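Local coordinates for protein toxin Tse2 (Pseudomonas aeruginosa, PDB 5AKO) that acts as a toxin delivered by the H1 type VI secretion system into the cytoplasm of recipient cells, where it is likely a NAD-dependent cytotoxin, at residues C[91-105]-C[139-153]. Sequence-based numbering, arbitrary orientation.
Sequences GLYAPDTGGTSVFDR and LQATHYTIMPAKPMY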
loop_
_atom_site.group_PDB
_atom_site.type_symbol
_atom_site.label_atom_id
_atom_site.label_comp_id
_atom_site.label_asym_id
_atom_site.label_seq_id
_atom_site.Cartn_x
_atom_site.Cartn_y
_atom_site.Cartn_z
ATOM N N GLY C 91 2.658 22.658 11.576
ATOM C CA GLY C 91 1.535 23.391 10.931
ATOM C C GLY C 91 1.792 23.923 9.510
ATOM O O GLY C 91 0.946 24.599 8.953
ATOM N N LEU C 92 2.944 23.611 8.930
ATOM C CA LEU C 92 3.328 24.141 7.620
ATOM C C LEU C 92 3.054 23.125 6.482
ATOM O O LEU C 92 3.354 21.939 6.579
ATOM C CB LEU C 92 4.812 24.542 7.616
ATOM C CG LEU C 92 5.238 25.781 8.457
ATOM C CD1 LEU C 92 6.744 25.860 8.638
ATOM C CD2 LEU C 92 4.771 27.090 7.822
ATOM N N TYR C 93 2.437 23.598 5.431
ATOM C CA TYR C 93 2.176 22.794 4.240
ATOM C C TYR C 93 3.359 22.913 3.299
ATOM O O TYR C 93 3.614 23.974 2.779
ATOM C CB TYR C 93 0.906 23.261 3.568
ATOM C CG TYR C 93 -0.295 22.940 4.400
ATOM C CD1 TYR C 93 -0.741 23.825 5.404
ATOM C CD2 TYR C 93 -0.917 21.752 4.273
ATOM C CE1 TYR C 93 -1.805 23.515 6.214
ATOM C CE2 TYR C 93 -1.979 21.419 5.078
ATOM C CZ TYR C 93 -2.436 22.307 6.034
ATOM O OH TYR C 93 -3.518 21.948 6.810
ATOM N N ALA C 94 4.114 21.839 3.161
ATOM C CA ALA C 94 5.323 21.817 2.334
ATOM C C ALA C 94 5.011 21.255 0.924
ATOM O O ALA C 94 4.103 20.494 0.754
ATOM C CB ALA C 94 6.394 20.958 3.010
ATOM N N PRO C 95 5.798 21.629 -0.084
ATOM C CA PRO C 95 5.622 21.020 -1.407
ATOM C C PRO C 95 5.597 19.457 -1.451
ATOM O O PRO C 95 6.134 18.772 -0.568
ATOM C CB PRO C 95 6.810 21.543 -2.210
ATOM C CG PRO C 95 7.515 22.553 -1.352
ATOM C CD PRO C 95 6.917 22.582 0.001
ATOM N N ASP C 96 5.013 18.928 -2.521
ATOM C CA ASP C 96 4.958 17.495 -2.801
ATOM C C ASP C 96 4.314 16.669 -1.701
ATOM O O ASP C 96 4.639 15.500 -1.472
ATOM C CB ASP C 96 6.331 16.962 -3.155
ATOM C CG ASP C 96 6.834 17.526 -4.449
ATOM O OD1 ASP C 96 6.251 17.226 -5.528
ATOM O OD2 ASP C 96 7.799 18.297 -4.409
ATOM N N THR C 97 3.383 17.274 -1.012
ATOM C CA THR C 97 2.704 16.544 0.032
ATOM C C THR C 97 1.200 16.565 -0.230
ATOM O O THR C 97 0.407 16.562 0.686
ATOM C CB THR C 97 3.067 17.075 1.433
ATOM O OG1 THR C 97 4.479 17.344 1.508
ATOM C CG2 THR C 97 2.796 15.997 2.513
ATOM N N GLY C 98 0.853 16.533 -1.512
ATOM C CA GLY C 98 -0.512 16.610 -1.984
ATOM C C GLY C 98 -0.868 18.010 -2.445
ATOM O O GLY C 98 -0.031 18.894 -2.516
ATOM N N GLY C 99 -2.134 18.225 -2.708
ATOM C CA GLY C 99 -2.582 19.527 -3.216
ATOM C C GLY C 99 -3.938 19.394 -3.928
ATOM O O GLY C 99 -4.668 18.427 -3.692
ATOM N N THR C 100 -4.293 20.387 -4.735
ATOM C CA THR C 100 -5.558 20.408 -5.396
ATOM C C THR C 100 -5.442 19.723 -6.763
ATOM O O THR C 100 -4.591 20.091 -7.549
ATOM C CB THR C 100 -6.029 21.848 -5.647
ATOM O OG1 THR C 100 -6.153 22.537 -4.401
ATOM C CG2 THR C 100 -7.364 21.848 -6.339
ATOM N N SER C 101 -6.359 18.803 -7.044
ATOM C CA SER C 101 -6.404 18.043 -8.289
ATOM C C SER C 101 -7.085 18.779 -9.404
ATOM O O SER C 101 -8.221 19.234 -9.242
ATOM C CB SER C 101 -7.152 16.739 -8.095
ATOM O OG SER C 101 -6.398 15.822 -7.305
ATOM N N VAL C 102 -6.392 18.877 -10.548
ATOM C CA VAL C 102 -7.022 19.290 -11.788
ATOM C C VAL C 102 -6.568 18.389 -12.932
ATOM O O VAL C 102 -5.600 17.653 -12.773
ATOM C CB VAL C 102 -6.722 20.742 -12.111
ATOM C CG1 VAL C 102 -7.369 21.650 -11.096
ATOM C CG2 VAL C 102 -5.230 20.990 -12.199
ATOM N N PHE C 103 -7.254 18.445 -14.075
ATOM C CA PHE C 103 -6.929 17.592 -15.212
ATOM C C PHE C 103 -6.845 18.448 -16.470
ATOM O O PHE C 103 -7.254 19.609 -16.467
ATOM C CB PHE C 103 -8.025 16.577 -15.409
ATOM C CG PHE C 103 -8.146 15.614 -14.295
ATOM C CD1 PHE C 103 -7.324 14.504 -14.238
ATOM C CD2 PHE C 103 -9.042 15.838 -13.284
ATOM C CE1 PHE C 103 -7.412 13.603 -13.205
ATOM C CE2 PHE C 103 -9.163 14.924 -12.256
ATOM C CZ PHE C 103 -8.340 13.806 -12.225
ATOM N N ASP C 104 -6.385 17.830 -17.550
ATOM C CA ASP C 104 -6.170 18.526 -18.822
ATOM C C ASP C 104 -7.315 18.308 -19.826
ATOM O O ASP C 104 -7.174 18.601 -21.009
ATOM C CB ASP C 104 -4.805 18.106 -19.436
ATOM C CG ASP C 104 -4.779 16.640 -19.903
ATOM O OD1 ASP C 104 -5.623 15.803 -19.438
ATOM O OD2 ASP C 104 -3.884 16.313 -20.724
ATOM N N ARG C 105 -8.430 17.768 -19.371
ATOM C CA ARG C 105 -9.639 17.834 -20.180
ATOM C C ARG C 105 -10.834 17.911 -19.260
ATOM O O ARG C 105 -10.690 17.720 -18.046
ATOM C CB ARG C 105 -9.751 16.644 -21.139
ATOM C CG ARG C 105 -10.122 15.347 -20.478
ATOM C CD ARG C 105 -10.238 14.193 -21.474
ATOM N NE ARG C 105 -10.495 12.948 -20.739
ATOM C CZ ARG C 105 -11.685 12.562 -20.261
ATOM N NH1 ARG C 105 -12.769 13.316 -20.425
ATOM N NH2 ARG C 105 -11.792 11.399 -19.616
ATOM N N LEU C 139 -8.890 7.141 -16.431
ATOM C CA LEU C 139 -9.566 8.389 -16.680
ATOM C C LEU C 139 -9.176 9.006 -17.987
ATOM O O LEU C 139 -9.769 9.991 -18.396
ATOM C CB LEU C 139 -9.245 9.379 -15.536
ATOM C CG LEU C 139 -9.687 8.921 -14.138
ATOM C CD1 LEU C 139 -9.269 9.862 -13.028
ATOM C CD2 LEU C 139 -11.199 8.724 -14.128
ATOM N N GLN C 140 -8.152 8.481 -18.627
ATOM C CA GLN C 140 -7.752 8.996 -19.919
ATOM C C GLN C 140 -7.580 10.481 -19.836
ATOM O O GLN C 140 -8.157 11.236 -20.617
ATOM C CB GLN C 140 -8.797 8.690 -20.988
ATOM C CG GLN C 140 -9.184 7.237 -21.087
ATOM C CD GLN C 140 -10.138 7.022 -22.242
ATOM O OE1 GLN C 140 -9.750 7.109 -23.414
ATOM N NE2 GLN C 140 -11.392 6.793 -21.926
ATOM N N ALA C 141 -6.773 10.893 -18.885
ATOM C CA ALA C 141 -6.478 12.291 -18.717
ATOM C C ALA C 141 -5.269 12.392 -17.881
ATOM O O ALA C 141 -4.967 11.499 -17.099
ATOM C CB ALA C 141 -7.646 13.024 -18.036
ATOM N N THR C 142 -4.566 13.483 -18.028
ATOM C CA THR C 142 -3.330 13.653 -17.264
ATOM C C THR C 142 -3.666 14.449 -16.040
ATOM O O THR C 142 -4.296 15.499 -16.144
ATOM C CB THR C 142 -2.235 14.401 -18.076
ATOM O OG1 THR C 142 -1.788 13.542 -19.132
ATOM C CG2 THR C 142 -1.054 14.715 -17.170
ATOM N N HIS C 143 -3.196 13.982 -14.901
ATOM C CA HIS C 143 -3.491 14.667 -13.622
ATOM C C HIS C 143 -2.426 15.713 -13.281
ATOM O O HIS C 143 -1.233 15.497 -13.574
ATOM C CB HIS C 143 -3.499 13.635 -12.514
ATOM C CG HIS C 143 -3.866 14.200 -11.181
ATOM N ND1 HIS C 143 -2.961 14.830 -10.357
ATOM C CD2 HIS C 143 -5.045 14.220 -10.530
ATOM C CE1 HIS C 143 -3.568 15.197 -9.245
ATOM N NE2 HIS C 143 -4.833 14.845 -9.332
ATOM N N TYR C 144 -2.842 16.811 -12.641
ATOM C CA TYR C 144 -1.945 17.855 -12.215
ATOM C C TYR C 144 -2.280 18.274 -10.786
ATOM O O TYR C 144 -3.432 18.120 -10.354
ATOM C CB TYR C 144 -2.067 19.065 -13.115
ATOM C CG TYR C 144 -1.491 18.951 -14.538
ATOM C CD1 TYR C 144 -2.170 18.290 -15.526
ATOM C CD2 TYR C 144 -0.311 19.561 -14.879
ATOM C CE1 TYR C 144 -1.671 18.202 -16.813
ATOM C CE2 TYR C 144 0.207 19.505 -16.141
ATOM C CZ TYR C 144 -0.469 18.795 -17.114
ATOM O OH TYR C 144 0.009 18.700 -18.405
ATOM N N THR C 145 -1.289 18.822 -10.050
ATOM C CA THR C 145 -1.507 19.196 -8.665
ATOM C C THR C 145 -1.018 20.600 -8.417
ATOM O O THR C 145 0.112 20.928 -8.715
ATOM C CB THR C 145 -0.778 18.237 -7.708
ATOM O OG1 THR C 145 -1.203 16.906 -7.981
ATOM C CG2 THR C 145 -1.100 18.560 -6.217
ATOM N N ILE C 146 -1.919 21.441 -7.946
ATOM C CA ILE C 146 -1.581 22.777 -7.528
ATOM C C ILE C 146 -1.141 22.647 -6.072
ATOM O O ILE C 146 -1.889 22.122 -5.259
ATOM C CB ILE C 146 -2.799 23.680 -7.528
ATOM C CG1 ILE C 146 -3.487 23.697 -8.898
ATOM C CG2 ILE C 146 -2.374 25.075 -7.136
ATOM C CD1 ILE C 146 -4.854 24.363 -8.949
ATOM N N MET C 147 0.044 23.142 -5.737
ATOM C CA MET C 147 0.645 22.845 -4.463
ATOM C C MET C 147 1.479 24.073 -4.005
ATOM O O MET C 147 1.799 24.945 -4.786
ATOM C CB MET C 147 1.497 21.536 -4.516
ATOM C CG MET C 147 2.816 21.754 -5.232
ATOM S SD MET C 147 3.856 20.342 -5.359
ATOM C CE MET C 147 2.773 18.990 -5.824
ATOM N N PRO C 148 1.797 24.156 -2.720
ATOM C CA PRO C 148 2.701 25.226 -2.308
ATOM C C PRO C 148 4.143 25.059 -2.864
ATOM O O PRO C 148 4.649 23.946 -3.009
ATOM C CB PRO C 148 2.684 25.132 -0.768
ATOM C CG PRO C 148 2.158 23.766 -0.465
ATOM C CD PRO C 148 1.191 23.467 -1.571
ATOM N N ALA C 149 4.773 26.176 -3.194
ATOM C CA ALA C 149 6.143 26.134 -3.711
ATOM C C ALA C 149 7.134 26.225 -2.564
ATOM O O ALA C 149 8.309 26.003 -2.755
ATOM C CB ALA C 149 6.377 27.271 -4.705
ATOM N N LYS C 150 6.650 26.604 -1.398
ATOM C CA LYS C 150 7.478 26.680 -0.184
ATOM C C LYS C 150 6.588 26.415 1.038
ATOM O O LYS C 150 5.358 26.507 0.944
ATOM C CB LYS C 150 8.142 28.056 -0.062
ATOM C CG LYS C 150 7.135 29.211 -0.010
ATOM C CD LYS C 150 7.716 30.483 0.604
ATOM C CE LYS C 150 6.695 31.167 1.526
ATOM N NZ LYS C 150 7.088 32.554 1.935
ATOM N N PRO C 151 7.186 26.058 2.164
ATOM C CA PRO C 151 6.359 25.752 3.314
ATOM C C PRO C 151 5.482 26.916 3.713
ATOM O O PRO C 151 5.966 28.006 3.779
ATOM C CB PRO C 151 7.395 25.493 4.392
ATOM C CG PRO C 151 8.553 24.878 3.636
ATOM C CD PRO C 151 8.591 25.683 2.380
ATOM N N MET C 152 4.191 26.700 3.914
ATOM C CA MET C 152 3.323 27.797 4.324
ATOM C C MET C 152 2.167 27.323 5.198
ATOM O O MET C 152 1.766 26.155 5.131
ATOM C CB MET C 152 2.778 28.534 3.105
ATOM C CG MET C 152 2.003 27.667 2.134
ATOM S SD MET C 152 1.594 28.477 0.572
ATOM C CE MET C 152 3.221 28.822 -0.070
ATOM N N TYR C 153 1.643 28.240 6.015
ATOM C CA TYR C 153 0.483 27.964 6.834
ATOM C C TYR C 153 -0.750 27.951 5.976
ATOM O O TYR C 153 -0.771 28.484 4.870
ATOM C CB TYR C 153 0.352 28.980 7.991
ATOM C CG TYR C 153 1.519 28.929 8.967
ATOM C CD1 TYR C 153 1.703 27.813 9.809
ATOM C CD2 TYR C 153 2.469 29.948 9.008
ATOM C CE1 TYR C 153 2.775 27.739 10.681
ATOM C CE2 TYR C 153 3.549 29.888 9.874
ATOM C CZ TYR C 153 3.695 28.796 10.717
ATOM O OH TYR C 153 4.781 28.708 11.559
HETATM O O HOH W 1 -3.623 22.899 -2.907
HETATM O O HOH W 2 -3.078 14.058 -21.337
#
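Ile146 O is gripped by Thr100 N (3.0 Å), by a water that also donates to Thr100 OG1, and by a CA-H...O contact from Gly99 CA. Leu66 O is another partner of that hydroxyl. Strand 100-103, outermost in this chain's four-stranded antiparallel sheet of the ADP-ribosyltransferase toxin domain, pairs here with 141-148: Thr100 with Ile146 and Val102 with Tyr144, two backbone bonds each. Ser101 OG and His143 NE2 lie 2.7 Å apart in a hydrogen bond that either could donate, the hydroxyl in the imidazole plane. His143 CG is trans to its backbone N (chi1 -177°), carrying the ring across to Ser101 and Phe103; its edge turns to the Phe103 face, offset, planes at 85°.

Past the strand end, Asp104 OD1 accepts Thr142 N (2.9 Å) from above the carboxylate plane. Arg105 reaches back with NE to Gln140 O (2.9 Å) and NH2 to Leu139 O (2.8 Å), fixing the guanidinium's rotation. At the far end Tyr93 and Met152 form a separate single bridge with two backbone bonds, and Leu92 CD2 makes a CH-pi contact over the Tyr153 ring, 3.4 Å from its centroid. ND1 of His143 is hydrogen-bonded to Asp133 OD2, which Thr145 OG1 also reaches; with both nitrogens gripped, the imidazole's rotation is fixed.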